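Local coordinates for Vv2_1132 (Vibrio vulnificus CMCP6, PDB 5Y9S), which probably binds DNA through an N-terminal winged helix-turn-helix domain and controls transcription as a tetrameric LysR-type regulator, its C-terminal domain probably sensing a small-molecule effector, at residues N7-E10 / F11-E15; S38-S41 / R42-A46; Q82-V85 / T86-F90. All blocks are in the same frame, centred on the assembly; numbering follows the deposited sequence.

Contact 1: N7-E10 / F11-E15; sequences NPLE and FKWLE
P8 meets W13 through its backbone alone: its O lies 3.6 Å from W13 CH2. L9 CG stands anti to the backbone N (chi1 162°), which carries CD1 to within 3.5 Å of W13 CE3, and the two side chains run past one another head to tail. The leucine is buried, since it also packs on W50 of helix 37-51, on L79 of helix 67-90 and on V83 of the second subunit. E10 makes the main contact. Its CB sits over the face of the indole, 3.5 Å from the centroid of the five-membered ring and 15° off the ring normal, a CH-pi contact. CG continues across the same ring system, 3.5 Å from W13 CZ2, so the aliphatic part of this exposed glutamate roofs the tryptophan. The backbone of E10 closes the turn: W13 N donates to E10 O at 3.1 Å, bent to 138° at the hydrogen and reaching the oxygen from above the carbonyl plane. W13 is thereby held between the extended lead-in and helix 37-51, where it packs on A46 and L47 and its ring meets that of W50. Such an N-terminal segment lying over the first helix, with the tryptophan of that helix packed against helix 37-51, belongs here to the helix-turn-helix domain of a LysR-type regulator.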
loop_
_atom_site.group_PDB
_atom_site.type_symbol
_atom_site.label_atom_id
_atom_site.label_comp_id
_atom_site.label_asym_id
_atom_site.label_seq_id
_atom_site.Cartn_x
_atom_site.Cartn_y
_atom_site.Cartn_z
ATOM N N ASN D 7 -21.287 -4.114 4.107
ATOM C CA ASN D 7 -21.091 -3.275 5.289
ATOM C C ASN D 7 -19.761 -2.499 5.210
ATOM O O ASN D 7 -18.764 -3.021 4.695
ATOM C CB ASN D 7 -21.140 -4.122 6.563
ATOM C CG ASN D 7 -21.100 -3.272 7.818
ATOM O OD1 ASN D 7 -20.024 -2.857 8.259
ATOM N ND2 ASN D 7 -22.277 -2.969 8.380
ATOM N N PRO D 8 -19.744 -1.240 5.716
ATOM C CA PRO D 8 -18.552 -0.399 5.540
ATOM C C PRO D 8 -17.480 -0.629 6.595
ATOM O O PRO D 8 -17.762 -0.581 7.799
ATOM C CB PRO D 8 -19.123 1.023 5.645
ATOM C CG PRO D 8 -20.249 0.877 6.608
ATOM C CD PRO D 8 -20.866 -0.470 6.294
ATOM N N LEU D 9 -16.241 -0.865 6.173
ATOM C CA LEU D 9 -15.152 -0.747 7.132
ATOM C C LEU D 9 -15.043 0.699 7.586
ATOM O O LEU D 9 -15.168 1.627 6.786
ATOM C CB LEU D 9 -13.835 -1.205 6.521
ATOM C CG LEU D 9 -12.543 -0.790 7.187
ATOM C CD1 LEU D 9 -12.228 -1.739 8.316
ATOM C CD2 LEU D 9 -11.440 -0.820 6.148
ATOM N N GLU D 10 -14.809 0.895 8.872
ATOM C CA GLU D 10 -14.687 2.236 9.423
ATOM C C GLU D 10 -13.224 2.551 9.685
ATOM O O GLU D 10 -12.521 1.784 10.343
ATOM C CB GLU D 10 -15.503 2.378 10.706
ATOM C CG GLU D 10 -16.983 2.166 10.483
ATOM C CD GLU D 10 -17.824 3.218 11.153
ATOM O OE1 GLU D 10 -17.258 4.234 11.617
ATOM O OE2 GLU D 10 -19.056 3.019 11.229
ATOM N N PHE D 11 -12.781 3.691 9.171
ATOM C CA PHE D 11 -11.365 4.019 9.200
ATOM C C PHE D 11 -10.821 4.004 10.619
ATOM O O PHE D 11 -9.703 3.520 10.854
ATOM C CB PHE D 11 -11.157 5.379 8.527
ATOM C CG PHE D 11 -9.850 6.033 8.853
ATOM C CD1 PHE D 11 -8.718 5.728 8.131
ATOM C CD2 PHE D 11 -9.757 6.977 9.873
ATOM C CE1 PHE D 11 -7.508 6.338 8.427
ATOM C CE2 PHE D 11 -8.549 7.579 10.176
ATOM C CZ PHE D 11 -7.422 7.259 9.448
ATOM N N LYS D 12 -11.581 4.527 11.593
ATOM C CA LYS D 12 -10.959 4.687 12.907
ATOM C C LYS D 12 -10.820 3.369 13.672
ATOM O O LYS D 12 -10.084 3.331 14.663
ATOM C CB LYS D 12 -11.703 5.727 13.761
ATOM C CG LYS D 12 -13.183 5.826 13.540
ATOM C CD LYS D 12 -13.760 6.966 14.363
ATOM C CE LYS D 12 -13.720 8.297 13.587
ATOM N NZ LYS D 12 -14.040 9.488 14.448
ATOM N N TRP D 13 -11.481 2.289 13.227
ATOM C CA TRP D 13 -11.211 0.942 13.755
ATOM C C TRP D 13 -9.721 0.603 13.689
ATOM O O TRP D 13 -9.181 -0.082 14.573
ATOM C CB TRP D 13 -11.983 -0.108 12.944
ATOM C CG TRP D 13 -13.474 -0.049 13.084
ATOM C CD1 TRP D 13 -14.188 0.648 14.026
ATOM C CD2 TRP D 13 -14.446 -0.713 12.250
ATOM N NE1 TRP D 13 -15.533 0.438 13.834
ATOM C CE2 TRP D 13 -15.719 -0.385 12.751
ATOM C CE3 TRP D 13 -14.358 -1.545 11.136
ATOM C CZ2 TRP D 13 -16.890 -0.857 12.176
ATOM C CZ3 TRP D 13 -15.519 -2.016 10.562
ATOM C CH2 TRP D 13 -16.774 -1.683 11.095
ATOM N N LEU D 14 -9.042 1.077 12.648
ATOM C CA LEU D 14 -7.642 0.723 12.459
ATOM C C LEU D 14 -6.780 1.290 13.571
ATOM O O LEU D 14 -6.035 0.557 14.228
ATOM C CB LEU D 14 -7.165 1.220 11.102
ATOM C CG LEU D 14 -8.031 0.741 9.951
ATOM C CD1 LEU D 14 -7.522 1.333 8.658
ATOM C CD2 LEU D 14 -8.018 -0.758 9.887
ATOM N N GLU D 15 -6.863 2.595 13.807
ATOM C CA GLU D 15 -6.112 3.150 14.933
ATOM C C GLU D 15 -6.648 2.612 16.247
ATOM O O GLU D 15 -5.870 2.370 17.175
ATOM C CB GLU D 15 -6.148 4.685 14.918
ATOM C CG GLU D 15 -6.290 5.296 13.517
ATOM C CD GLU D 15 -6.374 6.831 13.518
ATOM O OE1 GLU D 15 -5.504 7.465 14.161
ATOM O OE2 GLU D 15 -7.304 7.403 12.883
#

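Contact 2: S38-S41 / R42-A46; sequences SAFS and RRIQA
F40 and I44, one helical turn apart, form the tight, buried side of this contact. I44 CG1 lies over one face of the phenyl ring, nearer its border than its middle, with 3.5 Å between I44 CG1 and F40 CE2. The first torsion of F40 (chi1 -170°, CG anti to the backbone N) turns the ring toward the next turn, where I44 covers its face. Beneath the pair, I44 N donates to F40 O at 2.9 Å, nearly straight at 171°. F26, A29 and A30 of helix 26-32 and L20 of helix 11-22 pack around F40. R43 flanks this side: its CG rests 3.0 Å from A39 O, while its NE forms a salt bridge with D16.

The solvent side is looser. R42 bends back at chi3 (-72°) and NH1 approaches S38 OG at 3.4 Å, a weak, oblique hydrogen bond. The backbone is firmer there, with R42 N donating to S38 O at 3.2 Å. Apolar packing thus fixes the inner face of helix 37-51, probably the recognition helix, whereas R42 (in another copy paired with D89 of a neighbouring subunit) and the serine hydroxyls make its outer face polar, consistent with DNA binding.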
loop_
_atom_site.group_PDB
_atom_site.type_symbol
_atom_site.label_atom_id
_atom_site.label_comp_id
_atom_site.label_asym_id
_atom_site.label_seq_id
_atom_site.Cartn_x
_atom_site.Cartn_y
_atom_site.Cartn_z
ATOM N N SER D 38 -16.719 2.840 26.961
ATOM C CA SER D 38 -17.873 2.319 26.249
ATOM C C SER D 38 -17.642 2.258 24.754
ATOM O O SER D 38 -17.477 1.168 24.187
ATOM C CB SER D 38 -19.086 3.210 26.538
ATOM O OG SER D 38 -20.082 3.126 25.518
ATOM N N ALA D 39 -17.663 3.437 24.110
ATOM C CA ALA D 39 -17.619 3.484 22.653
ATOM C C ALA D 39 -16.412 2.742 22.102
ATOM O O ALA D 39 -16.507 2.124 21.041
ATOM C CB ALA D 39 -17.629 4.931 22.160
ATOM N N PHE D 40 -15.289 2.747 22.819
ATOM C CA PHE D 40 -14.131 2.003 22.348
ATOM C C PHE D 40 -14.458 0.524 22.203
ATOM O O PHE D 40 -14.187 -0.081 21.159
ATOM C CB PHE D 40 -12.944 2.179 23.278
ATOM C CG PHE D 40 -11.669 1.628 22.700
ATOM C CD1 PHE D 40 -11.020 2.297 21.670
ATOM C CD2 PHE D 40 -11.148 0.429 23.146
ATOM C CE1 PHE D 40 -9.847 1.786 21.112
ATOM C CE2 PHE D 40 -9.980 -0.093 22.586
ATOM C CZ PHE D 40 -9.329 0.590 21.563
ATOM N N SER D 41 -15.053 -0.064 23.249
ATOM C CA SER D 41 -15.473 -1.465 23.229
ATOM C C SER D 41 -16.361 -1.755 22.036
ATOM O O SER D 41 -16.179 -2.764 21.345
ATOM C CB SER D 41 -16.229 -1.811 24.508
ATOM O OG SER D 41 -15.317 -2.267 25.464
ATOM N N ARG D 42 -17.336 -0.881 21.790
ATOM C CA ARG D 42 -18.254 -1.082 20.675
ATOM C C ARG D 42 -17.524 -0.993 19.345
ATOM O O ARG D 42 -17.873 -1.701 18.393
ATOM C CB ARG D 42 -19.392 -0.063 20.748
ATOM C CG ARG D 42 -20.667 -0.458 20.006
ATOM C CD ARG D 42 -21.849 0.366 20.530
ATOM N NE ARG D 42 -22.259 -0.043 21.873
ATOM C CZ ARG D 42 -22.270 0.750 22.944
ATOM N NH1 ARG D 42 -21.883 2.019 22.840
ATOM N NH2 ARG D 42 -22.677 0.271 24.123
ATOM N N ARG D 43 -16.486 -0.157 19.266
ATOM C CA ARG D 43 -15.763 -0.054 18.010
ATOM C C ARG D 43 -14.962 -1.320 17.768
ATOM O O ARG D 43 -15.028 -1.906 16.683
ATOM C CB ARG D 43 -14.868 1.184 18.012
ATOM C CG ARG D 43 -15.674 2.489 18.149
ATOM C CD ARG D 43 -15.206 3.607 17.226
ATOM N NE ARG D 43 -13.822 3.958 17.483
ATOM C CZ ARG D 43 -13.424 5.195 17.718
ATOM N NH1 ARG D 43 -14.327 6.156 17.725
ATOM N NH2 ARG D 43 -12.142 5.466 17.946
ATOM N N ILE D 44 -14.245 -1.785 18.798
ATOM C CA ILE D 44 -13.452 -3.006 18.685
ATOM C C ILE D 44 -14.340 -4.186 18.305
ATOM O O ILE D 44 -13.956 -5.059 17.509
ATOM C CB ILE D 44 -12.702 -3.245 20.004
ATOM C CG1 ILE D 44 -11.662 -2.127 20.214
ATOM C CG2 ILE D 44 -12.102 -4.637 20.050
ATOM C CD1 ILE D 44 -10.367 -2.321 19.423
ATOM N N GLN D 45 -15.547 -4.226 18.850
ATOM C CA GLN D 45 -16.449 -5.326 18.549
ATOM C C GLN D 45 -16.945 -5.246 17.110
ATOM O O GLN D 45 -16.957 -6.256 16.401
ATOM C CB GLN D 45 -17.610 -5.322 19.542
ATOM C CG GLN D 45 -18.862 -6.000 19.039
ATOM C CD GLN D 45 -19.883 -6.214 20.154
ATOM O OE1 GLN D 45 -20.189 -5.289 20.907
ATOM N NE2 GLN D 45 -20.395 -7.437 20.271
ATOM N N ALA D 46 -17.299 -4.041 16.644
ATOM C CA ALA D 46 -17.685 -3.884 15.243
ATOM C C ALA D 46 -16.552 -4.285 14.302
ATOM O O ALA D 46 -16.794 -4.916 13.264
ATOM C CB ALA D 46 -18.108 -2.447 14.966
#

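Contact 3: Q82-V85 / T86-F90; sequences QVKV and TKEDF
The hydroxyl of T86 bonds to the backbone of Q82. T86 OG1 donates to Q82 O at 2.8 Å, meeting the oxygen almost head-on to the carbonyl; with chi1 at -65° the hydroxyl stands beside its own backbone N and faces back toward the preceding turn. T86 N donates to the same oxygen at 3.1 Å from above the carbonyl plane, so Q82 O is gripped by two donors. Backbone bonds continue the helix: K87 N to V83 O, E88 N to K84 O at 3.0 Å, and D89 N to V85 O at 3.0 Å.

Charge is looser. K84 and E88 run obliquely, and the lysine's methylenes do the touching: K84 CE lies 3.2 Å from E88 OE2, while K84 NZ stays 4.5 Å from that oxygen, beyond a salt bridge.

Packing is modest. V85 and D89 run alongside with the same heading, and a methyl, V85 CG1, lies 3.8 Å from the carboxylate oxygen D89 OD2. That carboxylate has its polar partners in other chains: Y75 of the second subunit by a hydrogen bond and R42 of the third by a salt bridge. K87 NZ bonds to the backbone O of W50 of the second subunit, and the lysine also makes a cation-pi contact with that tryptophan. In this last part of the long linker helix 67-90, the hydroxyl of T86 is satisfied within the helix, whereas the buried charge of D89 is balanced from outside it, which would favour the ionised carboxylate and tie the helix to the tetramer.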
loop_
_atom_site.group_PDB
_atom_site.type_symbol
_atom_site.label_atom_id
_atom_site.label_comp_id
_atom_site.label_asym_id
_atom_site.label_seq_id
_atom_site.Cartn_x
_atom_site.Cartn_y
_atom_site.Cartn_z
ATOM N N GLN D 82 -1.723 4.242 3.801
ATOM C CA GLN D 82 -2.217 4.611 2.483
ATOM C C GLN D 82 -3.273 5.707 2.559
ATOM O O GLN D 82 -3.441 6.482 1.606
ATOM C CB GLN D 82 -2.764 3.391 1.775
ATOM C CG GLN D 82 -3.039 3.609 0.297
ATOM C CD GLN D 82 -1.823 4.085 -0.498
ATOM O OE1 GLN D 82 -0.795 3.398 -0.573
ATOM N NE2 GLN D 82 -1.945 5.268 -1.102
ATOM N N VAL D 83 -3.996 5.801 3.671
ATOM C CA VAL D 83 -4.979 6.872 3.788
ATOM C C VAL D 83 -4.285 8.193 4.071
ATOM O O VAL D 83 -4.583 9.214 3.432
ATOM C CB VAL D 83 -6.023 6.528 4.859
ATOM C CG1 VAL D 83 -6.748 7.776 5.284
ATOM C CG2 VAL D 83 -6.980 5.468 4.303
ATOM N N LYS D 84 -3.342 8.187 5.022
ATOM C CA LYS D 84 -2.555 9.386 5.306
ATOM C C LYS D 84 -1.776 9.841 4.070
ATOM O O LYS D 84 -1.739 11.028 3.742
ATOM C CB LYS D 84 -1.606 9.108 6.472
ATOM C CG LYS D 84 -0.419 10.066 6.555
ATOM C CD LYS D 84 0.556 9.661 7.665
ATOM C CE LYS D 84 2.000 9.748 7.191
ATOM N NZ LYS D 84 2.571 8.391 6.933
ATOM N N VAL D 85 -1.169 8.901 3.353
ATOM C CA VAL D 85 -0.456 9.256 2.131
ATOM C C VAL D 85 -1.402 9.884 1.120
ATOM O O VAL D 85 -0.999 10.793 0.378
ATOM C CB VAL D 85 0.269 8.004 1.580
ATOM C CG1 VAL D 85 0.459 8.077 0.114
ATOM C CG2 VAL D 85 1.628 7.839 2.285
ATOM N N THR D 86 -2.680 9.450 1.090
ATOM C CA THR D 86 -3.621 10.043 0.136
ATOM C C THR D 86 -3.863 11.496 0.476
ATOM O O THR D 86 -3.932 12.349 -0.417
ATOM C CB THR D 86 -4.959 9.291 0.109
ATOM O OG1 THR D 86 -4.734 7.971 -0.397
ATOM C CG2 THR D 86 -5.992 10.009 -0.826
ATOM N N LYS D 87 -3.953 11.791 1.773
ATOM C CA LYS D 87 -4.203 13.151 2.220
ATOM C C LYS D 87 -3.006 14.052 1.934
ATOM O O LYS D 87 -3.175 15.178 1.460
ATOM C CB LYS D 87 -4.540 13.141 3.725
ATOM C CG LYS D 87 -5.118 14.441 4.251
ATOM C CD LYS D 87 -6.619 14.295 4.592
ATOM C CE LYS D 87 -7.207 15.659 4.960
ATOM N NZ LYS D 87 -8.616 15.642 5.448
ATOM N N GLU D 88 -1.780 13.581 2.229
ATOM C CA GLU D 88 -0.599 14.441 2.078
ATOM C C GLU D 88 -0.289 14.700 0.612
ATOM O O GLU D 88 0.112 15.812 0.252
ATOM C CB GLU D 88 0.632 13.821 2.749
ATOM C CG GLU D 88 0.530 13.672 4.244
ATOM C CD GLU D 88 1.641 12.801 4.813
ATOM O OE1 GLU D 88 2.442 12.242 4.011
ATOM O OE2 GLU D 88 1.717 12.696 6.057
ATOM N N ASP D 89 -0.436 13.675 -0.249
ATOM C CA ASP D 89 -0.230 13.905 -1.679
ATOM C C ASP D 89 -1.158 14.985 -2.240
ATOM O O ASP D 89 -0.805 15.629 -3.226
ATOM C CB ASP D 89 -0.412 12.610 -2.478
ATOM C CG ASP D 89 0.688 11.586 -2.188
ATOM O OD1 ASP D 89 1.564 11.866 -1.329
ATOM O OD2 ASP D 89 0.677 10.497 -2.774
ATOM N N PHE D 90 -2.315 15.256 -1.642
ATOM C CA PHE D 90 -3.151 16.293 -2.242
ATOM C C PHE D 90 -3.252 17.564 -1.419
ATOM O O PHE D 90 -3.908 18.508 -1.868
ATOM C CB PHE D 90 -4.549 15.750 -2.553
ATOM C CG PHE D 90 -4.559 14.720 -3.654
ATOM C CD1 PHE D 90 -4.164 13.423 -3.408
ATOM C CD2 PHE D 90 -4.901 15.075 -4.954
ATOM C CE1 PHE D 90 -4.159 12.479 -4.410
ATOM C CE2 PHE D 90 -4.871 14.144 -5.975
ATOM C CZ PHE D 90 -4.504 12.847 -5.712
#

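Contacts 1 and 2 belong to the helix-turn-helix domain and touch through W13 and A46, their centres about 11 Å apart; contact 3 lies near the end of the linker helix and meets contact 1 where F11 packs on V83. All three are partly buried, but differently. Contact 1 is an indole-centred junction of a loop and a helix start, whereas contacts 2 and 3 each run along one helix, with i to i+4 pairs. The second subunit reaches contacts 1 and 3. Contact 2 has an apolar inner side and a polar outer one; in this copy no other chain touches it, although the same helix of the third subunit reaches contact 3, which has the most intersubunit polar chemistry.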